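Local coordinates for YcgJ protein (Bacillus subtilis, PDB 1XXL) that probably transfers methyl groups from S-adenosylmethionine to a substrate not yet identified, at residues I178-W183 with G220-F225; R209-I214 with C226-L231. All blocks are in the same frame, centred on the assembly; numbering follows the deposited sequence.

Contact 1 (I178-W183 with G220-F225); sequences IQYDSW and GQPISF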
loop_
_atom_site.group_PDB
_atom_site.type_symbol
_atom_site.label_atom_id
_atom_site.label_comp_id
_atom_site.label_asym_id
_atom_site.label_seq_id
_atom_site.Cartn_x
_atom_site.Cartn_y
_atom_site.Cartn_z
ATOM N N ILE A 178 -8.646 7.832 -10.467
ATOM C CA ILE A 178 -8.848 8.822 -9.419
ATOM C C ILE A 178 -9.766 9.922 -9.954
ATOM O O ILE A 178 -9.472 10.542 -10.974
ATOM C CB ILE A 178 -7.511 9.406 -8.889
ATOM C CG1 ILE A 178 -6.804 8.384 -7.976
ATOM C CG2 ILE A 178 -7.760 10.643 -8.022
ATOM C CD1 ILE A 178 -5.846 7.628 -8.646
ATOM N N GLN A 179 -10.892 10.109 -9.270
ATOM C CA GLN A 179 -11.795 11.207 -9.525
ATOM C C GLN A 179 -11.281 12.400 -8.719
ATOM O O GLN A 179 -11.251 12.379 -7.499
ATOM C CB GLN A 179 -13.235 10.845 -9.137
ATOM C CG GLN A 179 -13.826 9.607 -9.870
ATOM C CD GLN A 179 -13.755 9.669 -11.405
ATOM O OE1 GLN A 179 -13.349 8.690 -12.080
ATOM N NE2 GLN A 179 -14.108 10.809 -11.961
ATOM N N TYR A 180 -10.835 13.418 -9.442
ATOM C CA TYR A 180 -10.082 14.523 -8.877
ATOM C C TYR A 180 -10.793 15.251 -7.718
ATOM O O TYR A 180 -10.184 15.480 -6.651
ATOM C CB TYR A 180 -9.720 15.511 -10.000
ATOM C CG TYR A 180 -9.049 16.739 -9.456
ATOM C CD1 TYR A 180 -9.775 17.908 -9.226
ATOM C CD2 TYR A 180 -7.701 16.714 -9.105
ATOM C CE1 TYR A 180 -9.165 19.032 -8.684
ATOM C CE2 TYR A 180 -7.076 17.848 -8.556
ATOM C CZ TYR A 180 -7.814 18.988 -8.353
ATOM O OH TYR A 180 -7.206 20.090 -7.814
ATOM N N ASP A 181 -12.074 15.583 -7.900
ATOM C CA ASP A 181 -12.799 16.408 -6.912
ATOM C C ASP A 181 -12.850 15.676 -5.598
ATOM O O ASP A 181 -12.627 16.242 -4.532
ATOM C CB ASP A 181 -14.232 16.709 -7.346
ATOM C CG ASP A 181 -14.344 17.877 -8.333
ATOM O OD1 ASP A 181 -13.410 18.732 -8.459
ATOM O OD2 ASP A 181 -15.422 17.937 -8.991
ATOM N N SER A 182 -13.147 14.396 -5.687
ATOM C CA SER A 182 -13.250 13.544 -4.520
ATOM C C SER A 182 -11.891 13.343 -3.834
ATOM O O SER A 182 -11.788 13.385 -2.618
ATOM C CB SER A 182 -13.860 12.224 -4.962
ATOM O OG SER A 182 -13.707 11.252 -3.970
ATOM N N TRP A 183 -10.853 13.141 -4.633
ATOM C CA TRP A 183 -9.480 12.980 -4.148
ATOM C C TRP A 183 -8.989 14.204 -3.358
ATOM O O TRP A 183 -8.350 14.067 -2.328
ATOM C CB TRP A 183 -8.599 12.762 -5.379
ATOM C CG TRP A 183 -7.175 12.414 -5.157
ATOM C CD1 TRP A 183 -6.694 11.274 -4.632
ATOM C CD2 TRP A 183 -6.046 13.193 -5.540
ATOM N NE1 TRP A 183 -5.328 11.292 -4.646
ATOM C CE2 TRP A 183 -4.908 12.471 -5.188
ATOM C CE3 TRP A 183 -5.892 14.457 -6.129
ATOM C CZ2 TRP A 183 -3.617 12.941 -5.427
ATOM C CZ3 TRP A 183 -4.626 14.930 -6.357
ATOM C CH2 TRP A 183 -3.493 14.174 -6.003
ATOM N N GLY A 220 -8.834 24.185 -17.533
ATOM C CA GLY A 220 -7.715 23.636 -16.767
ATOM C C GLY A 220 -8.071 22.966 -15.462
ATOM O O GLY A 220 -7.196 22.437 -14.799
ATOM N N GLN A 221 -9.340 22.987 -15.071
ATOM C CA GLN A 221 -9.773 22.326 -13.836
ATOM C C GLN A 221 -9.670 20.804 -14.064
ATOM O O GLN A 221 -10.259 20.286 -15.022
ATOM C CB GLN A 221 -11.199 22.736 -13.471
ATOM C CG GLN A 221 -11.751 22.116 -12.185
ATOM C CD GLN A 221 -11.098 22.652 -10.916
ATOM O OE1 GLN A 221 -10.335 23.623 -10.950
ATOM N NE2 GLN A 221 -11.404 22.017 -9.781
ATOM N N PRO A 222 -8.865 20.096 -13.235
ATOM C CA PRO A 222 -8.693 18.663 -13.498
ATOM C C PRO A 222 -9.955 17.866 -13.215
ATOM O O PRO A 222 -10.749 18.243 -12.352
ATOM C CB PRO A 222 -7.555 18.268 -12.559
ATOM C CG PRO A 222 -6.905 19.587 -12.172
ATOM C CD PRO A 222 -8.039 20.530 -12.098
ATOM N N ILE A 223 -10.118 16.768 -13.952
ATOM C CA ILE A 223 -11.267 15.894 -13.809
ATOM C C ILE A 223 -10.870 14.543 -13.244
ATOM O O ILE A 223 -11.479 14.064 -12.286
ATOM C CB ILE A 223 -11.977 15.741 -15.166
ATOM C CG1 ILE A 223 -12.642 17.074 -15.528
ATOM C CG2 ILE A 223 -13.025 14.634 -15.111
ATOM C CD1 ILE A 223 -13.036 17.183 -16.984
ATOM N N SER A 224 -9.864 13.918 -13.848
ATOM C CA SER A 224 -9.441 12.597 -13.434
ATOM C C SER A 224 -8.007 12.292 -13.858
ATOM O O SER A 224 -7.436 12.966 -14.715
ATOM C CB SER A 224 -10.400 11.531 -13.996
ATOM O OG SER A 224 -10.400 11.534 -15.406
ATOM N N PHE A 225 -7.440 11.274 -13.234
ATOM C CA PHE A 225 -6.152 10.716 -13.656
ATOM C C PHE A 225 -6.071 9.297 -13.135
ATOM O O PHE A 225 -6.939 8.878 -12.376
ATOM C CB PHE A 225 -4.967 11.587 -13.195
ATOM C CG PHE A 225 -4.860 11.765 -11.695
ATOM C CD1 PHE A 225 -4.124 10.875 -10.924
ATOM C CD2 PHE A 225 -5.478 12.844 -11.061
ATOM C CE1 PHE A 225 -4.017 11.051 -9.551
ATOM C CE2 PHE A 225 -5.365 13.029 -9.695
ATOM C CZ PHE A 225 -4.646 12.117 -8.934
HETATM O O HOH W 1 -13.460 15.050 -10.772
#
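Ile178 and Phe225 form an antiparallel hydrogen-bonded pair. Ile178 N gives to Phe225 O at 2.8 Å, and Phe225 N returns a bond to Ile178 O. Ser224 CA adds a CA-H...O contact to the same Ile178 oxygen. Past the non-hydrogen-bonded pair Gln179-Ser224 the first strand turns into helix 180-187, with Gln179 at its N-cap. Tyr180 N still reaches Ile223 O at 3.0 Å, from above the carbonyl plane. A water bridges this Ile223 oxygen to Asp181 N, so one carbonyl serves two amides of the helix's first turn, one directly and the second through the water. Ile223 and Ser224 share Thr215 as partner on strand 215-216, which makes a classic beta bulge.

The Ile178 and Phe225 side chains lie on the sheet face opposite to Gln179 and Ser224. Phe225 CG sits between its backbone N and carbonyl carbon (chi1 60°), which sends the ring under Ile178 and on to Trp183. Ile178 CG2 rests over the Phe225 face, 3.6 Å from Phe225 CZ. The edge of Phe225 meets the face of the six-membered ring of Trp183 in a T-shaped stack, with planes at 83° and centroids 4.9 Å apart. Leu140 of helix 131-144 touches both rings, and Arg144 makes a cation-pi contact with Trp183.

Tyr180 makes a separate CH-pi contact. Pro222 CB stands over the centre of its ring, 3.8 Å from the centroid. The Tyr180 hydroxyl is hydrogen-bonded to Glu194 of helix 191-202.

The chemistry is divided. Backbone bonds set the register and tie the first amide of the helix to the neighbouring strand, with a water linking the second. Ring faces and edges fill the buried side, while the one hydroxyl among these rings has a carboxylate partner.

Contact 2 (R209-I214 with C226-L231); sequences RDTFCI and CLKAIL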
loop_
_atom_site.group_PDB
_atom_site.type_symbol
_atom_site.label_atom_id
_atom_site.label_comp_id
_atom_site.label_asym_id
_atom_site.label_seq_id
_atom_site.Cartn_x
_atom_site.Cartn_y
_atom_site.Cartn_z
ATOM N N ARG A 209 0.860 12.777 -19.414
ATOM C CA ARG A 209 -0.549 12.801 -19.752
ATOM C C ARG A 209 -1.064 11.444 -20.252
ATOM O O ARG A 209 -2.186 11.042 -19.934
ATOM C CB ARG A 209 -0.791 13.868 -20.804
ATOM C CG ARG A 209 -0.824 15.277 -20.260
ATOM C CD ARG A 209 -0.550 16.268 -21.393
ATOM N NE ARG A 209 -1.553 17.328 -21.493
ATOM C CZ ARG A 209 -1.560 18.468 -20.787
ATOM N NH1 ARG A 209 -0.597 18.745 -19.919
ATOM N NH2 ARG A 209 -2.549 19.354 -20.976
ATOM N N ASP A 210 -0.241 10.752 -21.047
ATOM C CA ASP A 210 -0.550 9.403 -21.537
ATOM C C ASP A 210 -0.458 8.375 -20.404
ATOM O O ASP A 210 -1.388 7.628 -20.154
ATOM C CB ASP A 210 0.421 9.050 -22.687
ATOM C CG ASP A 210 0.165 7.647 -23.298
ATOM O OD1 ASP A 210 -1.028 7.252 -23.474
ATOM O OD2 ASP A 210 1.171 6.939 -23.613
ATOM N N THR A 211 0.666 8.353 -19.705
ATOM C CA THR A 211 0.903 7.367 -18.662
ATOM C C THR A 211 -0.124 7.463 -17.542
ATOM O O THR A 211 -0.597 6.452 -17.050
ATOM C CB THR A 211 2.319 7.540 -18.062
ATOM O OG1 THR A 211 3.296 7.309 -19.091
ATOM C CG2 THR A 211 2.559 6.563 -16.915
ATOM N N PHE A 212 -0.460 8.679 -17.128
ATOM C CA PHE A 212 -1.348 8.873 -15.976
ATOM C C PHE A 212 -2.776 9.289 -16.366
ATOM O O PHE A 212 -3.520 9.766 -15.526
ATOM C CB PHE A 212 -0.723 9.854 -14.958
ATOM C CG PHE A 212 0.620 9.402 -14.445
ATOM C CD1 PHE A 212 0.722 8.291 -13.630
ATOM C CD2 PHE A 212 1.793 10.052 -14.827
ATOM C CE1 PHE A 212 1.942 7.868 -13.175
ATOM C CE2 PHE A 212 3.021 9.615 -14.376
ATOM C CZ PHE A 212 3.094 8.532 -13.551
ATOM N N CYS A 213 -3.134 9.108 -17.642
ATOM C CA CYS A 213 -4.509 9.246 -18.111
ATOM C C CYS A 213 -5.158 10.535 -17.621
ATOM O O CYS A 213 -6.247 10.524 -17.058
ATOM C CB CYS A 213 -5.331 8.062 -17.644
ATOM S SG CYS A 213 -4.628 6.472 -18.093
ATOM N N ILE A 214 -4.482 11.650 -17.850
ATOM C CA ILE A 214 -4.902 12.930 -17.306
ATOM C C ILE A 214 -6.049 13.505 -18.126
ATOM O O ILE A 214 -5.940 13.695 -19.343
ATOM C CB ILE A 214 -3.718 13.916 -17.217
ATOM C CG1 ILE A 214 -2.677 13.388 -16.245
ATOM C CG2 ILE A 214 -4.168 15.305 -16.723
ATOM C CD1 ILE A 214 -1.374 14.276 -16.175
ATOM N N CYS A 226 -5.057 8.558 -13.553
ATOM C CA CYS A 226 -4.845 7.217 -13.059
ATOM C C CYS A 226 -3.474 7.080 -12.456
ATOM O O CYS A 226 -2.495 7.606 -12.983
ATOM C CB CYS A 226 -4.979 6.178 -14.171
ATOM S SG CYS A 226 -6.673 5.913 -14.805
ATOM N N LEU A 227 -3.418 6.343 -11.363
ATOM C CA LEU A 227 -2.187 5.909 -10.766
ATOM C C LEU A 227 -1.912 4.486 -11.271
ATOM O O LEU A 227 -2.807 3.827 -11.791
ATOM C CB LEU A 227 -2.297 5.934 -9.247
ATOM C CG LEU A 227 -1.838 7.152 -8.428
ATOM C CD1 LEU A 227 -1.589 8.438 -9.173
ATOM C CD2 LEU A 227 -2.689 7.379 -7.211
ATOM N N LYS A 228 -0.657 4.044 -11.152
ATOM C CA LYS A 228 -0.260 2.686 -11.547
ATOM C C LYS A 228 -0.221 1.785 -10.324
ATOM O O LYS A 228 0.583 2.005 -9.419
ATOM C CB LYS A 228 1.128 2.696 -12.195
ATOM C CG LYS A 228 1.383 3.809 -13.186
ATOM C CD LYS A 228 0.303 3.932 -14.231
ATOM C CE LYS A 228 0.417 2.897 -15.273
ATOM N NZ LYS A 228 -0.374 3.362 -16.480
ATOM N N ALA A 229 -1.077 0.774 -10.296
ATOM C CA ALA A 229 -1.237 -0.080 -9.119
ATOM C C ALA A 229 -0.811 -1.470 -9.449
ATOM O O ALA A 229 -0.849 -1.881 -10.611
ATOM C CB ALA A 229 -2.666 -0.067 -8.667
ATOM N N ILE A 230 -0.391 -2.197 -8.417
ATOM C CA ILE A 230 0.053 -3.565 -8.579
ATOM C C ILE A 230 -0.208 -4.393 -7.315
ATOM O O ILE A 230 -0.255 -3.859 -6.214
ATOM C CB ILE A 230 1.566 -3.564 -8.961
ATOM C CG1 ILE A 230 1.992 -4.923 -9.509
ATOM C CG2 ILE A 230 2.398 -3.072 -7.777
ATOM C CD1 ILE A 230 3.442 -4.959 -10.092
ATOM N N LEU A 231 -0.383 -5.701 -7.488
ATOM C CA LEU A 231 -0.190 -6.657 -6.408
ATOM C C LEU A 231 1.057 -7.433 -6.724
ATOM O O LEU A 231 1.149 -8.095 -7.780
ATOM C CB LEU A 231 -1.356 -7.625 -6.240
ATOM C CG LEU A 231 -1.073 -8.829 -5.303
ATOM C CD1 LEU A 231 -0.753 -8.386 -3.898
ATOM C CD2 LEU A 231 -2.278 -9.797 -5.265
#
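Lys228 reaches across to the end of helix 206-211, and its NZ gives a hydrogen bond to Thr211 O at 3.2 Å. The donor lies in the carbonyl plane. The chain bends at chi2 (-51°) and chi3 (-77°), which folds the amine back to the helix end. The same NZ also bonds Asn175 OD1 on strand 166-179. With an alanine in place of Lys228, Thr211 O is likely to lose its lysine donor and Asn175 its link to the helix end.

Phe212 crosses Lys228 at about a right angle. Its CE1 lies 4.1 Å from Lys228 CG. The ring edge meets the strand at Cys226 O, which lies in the ring plane, 3.4 Å from Phe212 CD1. Thr211 CG2 sits over the centre of one face of the ring. Phe212 also packs on Val137 of helix 131-144 and on Pro128. The Thr211 hydroxyl bonds back to Glu207 O within its own helix.

Cys213 and Cys226 meet through their CB and SG atoms, with the CB-SG bonds set at roughly a right angle. Cys213 CB is 3.8 Å from Cys226 SG, and the two sulfur atoms are 3.9 Å apart, too far for a disulfide. This is an apolar contact.

Beside them the backbones join through one bond. Cys226 N gives to Phe212 O at 2.8 Å. The bond is nearly straight at the hydrogen (170°), although the donor lies above the carbonyl plane.

The helix end has the form of a Schellman motif. Cys213 is the C-prime residue, with positive phi; Ile214 N bonds Arg209 O, and a weak bond runs from Cys213 N to Asp210 O. The motif turns the chain from helix 206-211 toward strand 215-216, which pairs with strand 222-236.

Overall arrangement
From the N terminus, the chain first builds the parallel strands of the methyltransferase domain. Strand 118-125 follows and later pairs with strand 222-236. Contact 1 begins at the end of strand 166-179, where the chain enters helix 180-187. Helices 191-202 and 206-211 come next, and the end of the latter opens contact 2. The chain returns through strand 215-216 into strand 222-236. Residues 220-225 close the 36-residue loop of contact 1. Residues 226-231 then close the 11-residue loop of contact 2. The two loops cross rather than nest. They touch where Phe225 CB packs on Phe212 O and where Ile178 CD1 packs on Leu227 CD2. Together they tie the helical excursion to the antiparallel edge of the sheet.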